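Local coordinates for peptide methionine sulfoxide reductase MsrA (Corynebacterium diphtheriae, PDB 4D7L), which probably repairs oxidised proteins by reducing the S-epimer of methionine sulfoxide to methionine, with thiol-disulfide exchange regenerating the enzyme, at residues Lys78-Thr83 with Glu115-Val120; Glu130-Ala135 with Gln171-Ile176. All blocks are in the same frame, centred on the assembly; numbering follows the deposited sequence.

Interaction 1: Lys78-Thr83 with Glu115-Val120; sequences KLFWET and EIVEVV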
loop_
_atom_site.group_PDB
_atom_site.type_symbol
_atom_site.label_atom_id
_atom_site.label_comp_id
_atom_site.label_asym_id
_atom_site.label_seq_id
_atom_site.Cartn_x
_atom_site.Cartn_y
_atom_site.Cartn_z
ATOM N N LYS A 78 0.547 9.919 -1.271
ATOM C CA LYS A 78 0.944 11.315 -1.011
ATOM C C LYS A 78 1.848 11.388 0.220
ATOM O O LYS A 78 2.871 12.089 0.217
ATOM C CB LYS A 78 -0.302 12.205 -0.853
ATOM C CG LYS A 78 -0.033 13.717 -0.595
ATOM C CD LYS A 78 -1.380 14.467 -0.640
ATOM C CE LYS A 78 -1.340 15.929 -0.168
ATOM N NZ LYS A 78 -0.086 16.656 -0.446
ATOM N N LEU A 79 1.474 10.658 1.265
ATOM C CA LEU A 79 2.273 10.596 2.494
ATOM C C LEU A 79 3.710 10.206 2.190
ATOM O O LEU A 79 4.676 10.810 2.692
ATOM C CB LEU A 79 1.663 9.571 3.462
ATOM C CG LEU A 79 2.463 9.355 4.748
ATOM C CD1 LEU A 79 2.240 10.552 5.685
ATOM C CD2 LEU A 79 2.089 8.040 5.398
ATOM N N PHE A 80 3.863 9.196 1.349
ATOM C CA PHE A 80 5.216 8.726 1.079
ATOM C C PHE A 80 5.973 9.543 0.035
ATOM O O PHE A 80 7.179 9.758 0.216
ATOM C CB PHE A 80 5.181 7.235 0.699
ATOM C CG PHE A 80 4.968 6.353 1.892
ATOM C CD1 PHE A 80 5.994 6.195 2.819
ATOM C CD2 PHE A 80 3.738 5.747 2.133
ATOM C CE1 PHE A 80 5.809 5.427 3.967
ATOM C CE2 PHE A 80 3.541 4.952 3.277
ATOM C CZ PHE A 80 4.575 4.801 4.198
ATOM N N TRP A 81 5.324 10.064 -1.014
ATOM C CA TRP A 81 6.136 10.835 -1.973
ATOM C C TRP A 81 6.599 12.139 -1.337
ATOM O O TRP A 81 7.573 12.738 -1.785
ATOM C CB TRP A 81 5.431 11.107 -3.337
ATOM C CG TRP A 81 4.404 12.215 -3.409
ATOM C CD1 TRP A 81 4.596 13.564 -3.197
ATOM C CD2 TRP A 81 3.054 12.071 -3.863
ATOM N NE1 TRP A 81 3.407 14.253 -3.417
ATOM C CE2 TRP A 81 2.454 13.355 -3.838
ATOM C CE3 TRP A 81 2.284 10.965 -4.273
ATOM C CZ2 TRP A 81 1.110 13.564 -4.192
ATOM C CZ3 TRP A 81 0.944 11.168 -4.618
ATOM C CH2 TRP A 81 0.374 12.463 -4.590
ATOM N N GLU A 82 5.914 12.573 -0.285
ATOM C CA GLU A 82 6.341 13.780 0.434
ATOM C C GLU A 82 7.381 13.502 1.514
ATOM O O GLU A 82 7.852 14.418 2.178
ATOM C CB GLU A 82 5.121 14.478 1.044
ATOM C CG GLU A 82 4.252 15.115 -0.069
ATOM C CD GLU A 82 3.040 15.881 0.442
ATOM O OE1 GLU A 82 2.700 15.753 1.643
ATOM O OE2 GLU A 82 2.417 16.590 -0.387
ATOM N N THR A 83 7.774 12.247 1.667
ATOM C CA THR A 83 8.775 11.902 2.676
ATOM C C THR A 83 10.199 12.086 2.179
ATOM O O THR A 83 10.546 11.545 1.141
ATOM C CB THR A 83 8.606 10.447 3.116
ATOM O OG1 THR A 83 7.298 10.285 3.662
ATOM C CG2 THR A 83 9.651 10.085 4.169
ATOM N N GLU A 115 -4.621 -2.709 -1.341
ATOM C CA GLU A 115 -4.173 -1.472 -1.968
ATOM C C GLU A 115 -2.799 -1.120 -1.426
ATOM O O GLU A 115 -2.631 -0.935 -0.219
ATOM C CB GLU A 115 -5.168 -0.334 -1.725
ATOM C CG GLU A 115 -6.478 -0.551 -2.492
ATOM C CD GLU A 115 -7.391 0.674 -2.500
ATOM O OE1 GLU A 115 -7.013 1.738 -1.949
ATOM O OE2 GLU A 115 -8.508 0.547 -3.052
ATOM N N ILE A 116 -1.841 -1.024 -2.338
ATOM C CA ILE A 116 -0.422 -0.923 -1.999
ATOM C C ILE A 116 0.216 0.306 -2.602
ATOM O O ILE A 116 -0.070 0.655 -3.754
ATOM C CB ILE A 116 0.349 -2.169 -2.504
ATOM C CG1 ILE A 116 -0.060 -3.399 -1.683
ATOM C CG2 ILE A 116 1.888 -1.954 -2.486
ATOM C CD1 ILE A 116 0.424 -3.347 -0.210
ATOM N N VAL A 117 1.091 0.939 -1.822
ATOM C CA VAL A 117 2.010 1.942 -2.320
ATOM C C VAL A 117 3.388 1.326 -2.487
ATOM O O VAL A 117 3.949 0.780 -1.528
ATOM C CB VAL A 117 2.141 3.144 -1.364
ATOM C CG1 VAL A 117 3.105 4.216 -1.960
ATOM C CG2 VAL A 117 0.782 3.761 -1.070
ATOM N N GLU A 118 3.894 1.375 -3.713
ATOM C CA GLU A 118 5.280 1.045 -4.009
ATOM C C GLU A 118 6.126 2.250 -3.592
ATOM O O GLU A 118 5.929 3.341 -4.109
ATOM C CB GLU A 118 5.457 0.762 -5.498
ATOM C CG GLU A 118 6.934 0.593 -5.925
ATOM C CD GLU A 118 7.121 0.533 -7.432
ATOM O OE1 GLU A 118 6.292 1.105 -8.185
ATOM O OE2 GLU A 118 8.118 -0.080 -7.868
ATOM N N VAL A 119 7.021 2.060 -2.632
ATOM C CA VAL A 119 7.865 3.141 -2.141
ATOM C C VAL A 119 9.324 2.850 -2.490
ATOM O O VAL A 119 9.931 1.917 -1.959
ATOM C CB VAL A 119 7.724 3.311 -0.628
ATOM C CG1 VAL A 119 8.564 4.497 -0.143
ATOM C CG2 VAL A 119 6.272 3.510 -0.270
ATOM N N VAL A 120 9.869 3.629 -3.402
ATOM C CA VAL A 120 11.263 3.477 -3.764
ATOM C C VAL A 120 12.070 4.552 -3.056
ATOM O O VAL A 120 11.766 5.730 -3.188
ATOM C CB VAL A 120 11.462 3.593 -5.266
ATOM C CG1 VAL A 120 12.924 3.387 -5.620
ATOM C CG2 VAL A 120 10.575 2.564 -5.987
#

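Interaction 2: Glu130-Ala135 with Gln171-Ile176; sequences ELVVKA and QRAREI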
loop_
_atom_site.group_PDB
_atom_site.type_symbol
_atom_site.label_atom_id
_atom_site.label_comp_id
_atom_site.label_asym_id
_atom_site.label_seq_id
_atom_site.Cartn_x
_atom_site.Cartn_y
_atom_site.Cartn_z
ATOM N N GLU A 130 12.769 3.356 9.272
ATOM C CA GLU A 130 12.019 4.609 9.362
ATOM C C GLU A 130 10.722 4.564 8.564
ATOM O O GLU A 130 9.704 5.127 8.980
ATOM C CB GLU A 130 12.891 5.780 8.885
ATOM C CG GLU A 130 14.011 6.097 9.873
ATOM C CD GLU A 130 14.910 7.249 9.437
ATOM O OE1 GLU A 130 15.289 7.321 8.249
ATOM O OE2 GLU A 130 15.260 8.071 10.304
ATOM N N LEU A 131 10.755 3.909 7.408
ATOM C CA LEU A 131 9.561 3.835 6.571
ATOM C C LEU A 131 8.526 2.898 7.200
ATOM O O LEU A 131 7.321 3.148 7.109
ATOM C CB LEU A 131 9.927 3.376 5.144
ATOM C CG LEU A 131 10.743 4.417 4.344
ATOM C CD1 LEU A 131 11.210 3.829 3.035
ATOM C CD2 LEU A 131 9.874 5.651 4.070
ATOM N N VAL A 132 8.982 1.815 7.824
ATOM C CA VAL A 132 8.026 0.948 8.530
ATOM C C VAL A 132 7.353 1.711 9.666
ATOM O O VAL A 132 6.126 1.646 9.845
ATOM C CB VAL A 132 8.701 -0.351 9.079
ATOM C CG1 VAL A 132 7.739 -1.124 9.984
ATOM C CG2 VAL A 132 9.169 -1.251 7.921
ATOM N N VAL A 133 8.143 2.461 10.423
ATOM C CA VAL A 133 7.596 3.245 11.538
ATOM C C VAL A 133 6.604 4.284 11.013
ATOM O O VAL A 133 5.512 4.470 11.580
ATOM C CB VAL A 133 8.722 3.943 12.347
ATOM C CG1 VAL A 133 8.150 5.014 13.281
ATOM C CG2 VAL A 133 9.530 2.909 13.137
ATOM N N LYS A 134 6.960 4.937 9.909
ATOM C CA LYS A 134 6.072 5.945 9.338
ATOM C C LYS A 134 4.733 5.329 8.936
ATOM O O LYS A 134 3.680 5.894 9.203
ATOM C CB LYS A 134 6.703 6.617 8.123
ATOM C CG LYS A 134 5.930 7.860 7.700
ATOM C CD LYS A 134 6.607 8.550 6.548
ATOM C CE LYS A 134 7.151 9.896 6.952
ATOM N NZ LYS A 134 6.119 10.963 6.827
ATOM N N ALA A 135 4.780 4.166 8.299
ATOM C CA ALA A 135 3.546 3.452 7.955
ATOM C C ALA A 135 2.721 3.102 9.196
ATOM O O ALA A 135 1.504 3.309 9.220
ATOM C CB ALA A 135 3.859 2.208 7.194
ATOM N N GLN A 171 11.622 -10.022 8.356
ATOM C CA GLN A 171 11.832 -10.298 9.772
ATOM C C GLN A 171 12.052 -8.997 10.545
ATOM O O GLN A 171 11.567 -8.803 11.661
ATOM C CB GLN A 171 13.027 -11.245 9.951
ATOM C CG GLN A 171 13.176 -11.739 11.388
ATOM C CD GLN A 171 11.851 -12.236 11.978
ATOM O OE1 GLN A 171 11.039 -12.888 11.297
ATOM N NE2 GLN A 171 11.633 -11.931 13.251
ATOM N N ARG A 172 12.775 -8.083 9.924
ATOM C CA ARG A 172 13.025 -6.802 10.531
ATOM C C ARG A 172 11.717 -6.000 10.727
ATOM O O ARG A 172 11.500 -5.380 11.765
ATOM C CB ARG A 172 14.049 -6.080 9.666
ATOM C CG ARG A 172 14.517 -4.800 10.154
ATOM C CD ARG A 172 15.838 -4.471 9.469
ATOM N NE ARG A 172 16.449 -3.368 10.171
ATOM C CZ ARG A 172 17.504 -3.467 10.965
ATOM N NH1 ARG A 172 18.137 -4.631 11.121
ATOM N NH2 ARG A 172 17.942 -2.374 11.578
ATOM N N ALA A 173 10.834 -6.024 9.734
ATOM C CA ALA A 173 9.550 -5.340 9.861
ATOM C C ALA A 173 8.716 -5.968 10.980
ATOM O O ALA A 173 8.077 -5.269 11.783
ATOM C CB ALA A 173 8.808 -5.372 8.530
ATOM N N ARG A 174 8.732 -7.297 11.060
ATOM C CA ARG A 174 8.017 -7.961 12.138
ATOM C C ARG A 174 8.511 -7.500 13.508
ATOM O O ARG A 174 7.699 -7.335 14.423
ATOM C CB ARG A 174 8.137 -9.483 12.020
ATOM C CG ARG A 174 7.410 -10.034 10.774
ATOM C CD ARG A 174 7.529 -11.566 10.667
ATOM N NE ARG A 174 7.080 -11.982 9.330
ATOM C CZ ARG A 174 7.870 -12.541 8.426
ATOM N NH1 ARG A 174 9.143 -12.771 8.728
ATOM N NH2 ARG A 174 7.391 -12.865 7.224
ATOM N N GLU A 175 9.824 -7.333 13.668
ATOM C CA GLU A 175 10.356 -6.860 14.950
ATOM C C GLU A 175 9.881 -5.454 15.278
ATOM O O GLU A 175 9.632 -5.129 16.434
ATOM C CB GLU A 175 11.889 -6.878 15.018
ATOM C CG GLU A 175 12.452 -8.258 15.215
ATOM C CD GLU A 175 13.962 -8.276 15.420
ATOM O OE1 GLU A 175 14.521 -7.346 16.070
ATOM O OE2 GLU A 175 14.587 -9.198 14.862
ATOM N N ILE A 176 9.883 -4.584 14.281
ATOM C CA ILE A 176 9.408 -3.234 14.511
ATOM C C ILE A 176 7.932 -3.307 14.832
ATOM O O ILE A 176 7.467 -2.771 15.838
ATOM C CB ILE A 176 9.651 -2.332 13.306
ATOM C CG1 ILE A 176 11.144 -2.111 13.111
ATOM C CG2 ILE A 176 8.962 -0.994 13.489
ATOM C CD1 ILE A 176 11.499 -1.436 11.793
#

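Interaction 1: Lys78-Thr83 with Glu115-Val120
Val119 sets its CG2 methyl over one face of the Phe80 ring, 3.8 Å from CG of Phe80. The methyl lies nearer the rim than the middle of the ring: CG2 of Val119 is 4.2 Å from the ring centroid and 25° off the ring normal, a CH-pi contact made at the CB end of the phenylalanine. CB of Phe80 is also close, 4.0 Å from the same Val119 CG2. Two residues back along the strand, and so on the same side of it, Val117 adds a looser touch, its CG1 reaching CD2 of Phe80 obliquely at 4.4 Å.

With CG anti to its carbonyl carbon (chi1 -76°), Phe80 turns its ring toward the strand, while Val119 holds CG1 anti to the backbone N (chi1 -177°) and presents CG2 to the ring. On the opposite face of the ring lies CD2 of Leu79, so methyls of helix and strand sandwich the phenyl group. The rest of the ring's surroundings include Ile68 of strand 64-69 and Leu131 and Ala135 of helix 128-137. Where helix 73-81 ends, OG1 of Thr83 donates to O of Leu79 at 2.8 Å.

This joins the helix that follows the predicted active-site Cys72 to a central strand of the sheet; the side chain of Val117 is about 9 Å from that of Cys72. With no hydrogen bond or charge pair crossing between the segments, their attachment rests on buried apolar surface, one ring against Val119, with Val117 as a lesser partner.

Interaction 2: Glu130-Ala135 with Gln171-Ile176
Val132 and Ile176 meet at an oblique angle, branch against branch, and bring helices 128-137 and 166-186 together. The CG1 methyl of Val132 approaches CG2 of Ile176 to 3.7 Å, and CD1 of Ile176 lies 4.0 Å from CB of Val132, so both branches of the isoleucine lie along one side of the valine. This placement follows from its torsions: CG2 is anti to the backbone N, while CG1 stands beside it (chi1 -67°) and chi2 is extended at 169°, carrying CD1 to the valine. The other methyl of Val132, CG2, turns to Ala173, whose CB is 4.2 Å away.

The segments run at 46° to one another, with their axes 10.0 Å apart at closest approach. Ala173 and Ile176, almost one turn apart, both face Val132. This is helix-helix packing within the alpha/beta fold of MsrA: the two helices pack side by side against the mixed sheet, with Val132 also reaching Ile66 of strand 64-69.

Val133 comes to Ile176 at about a right angle, its CG2 4.0 Å from CG2 of Ile176; Val133, partly exposed, marks the outer margin. Arg172 NE forms a salt bridge with Asp129, a residue of the first helix just ahead of Glu130, and thereby adds an ionic tie between the two helices. Arg174 points away from the contact: its NH1 donates to OE1 of Gln171 at 3.2 Å, with the acceptor in the guanidinium plane, while NH2 bonds to the backbone O of Ile196 in strand 195-198.

How the interactions relate
Interaction 1 is wholly buried, near the centre of the chain, and joins a helix to a sheet strand; interaction 2 lies farther out, joins two helices and is only partly buried. Both are apolar across their segments, but the first relies on an aromatic face and the second on aliphatic branches alone. Helix 128-137, which follows strand 114-121 in the chain, connects them: CZ of Phe80 packs on CB of Ala135 at 4.0 Å, and CE1 of Phe80 on CD2 of Leu131 at 4.1 Å. One flank of that helix, with Lys134 against Thr83 as well, meets helix 73-81 and its end, while the Val132-Val133 side meets helix 166-186.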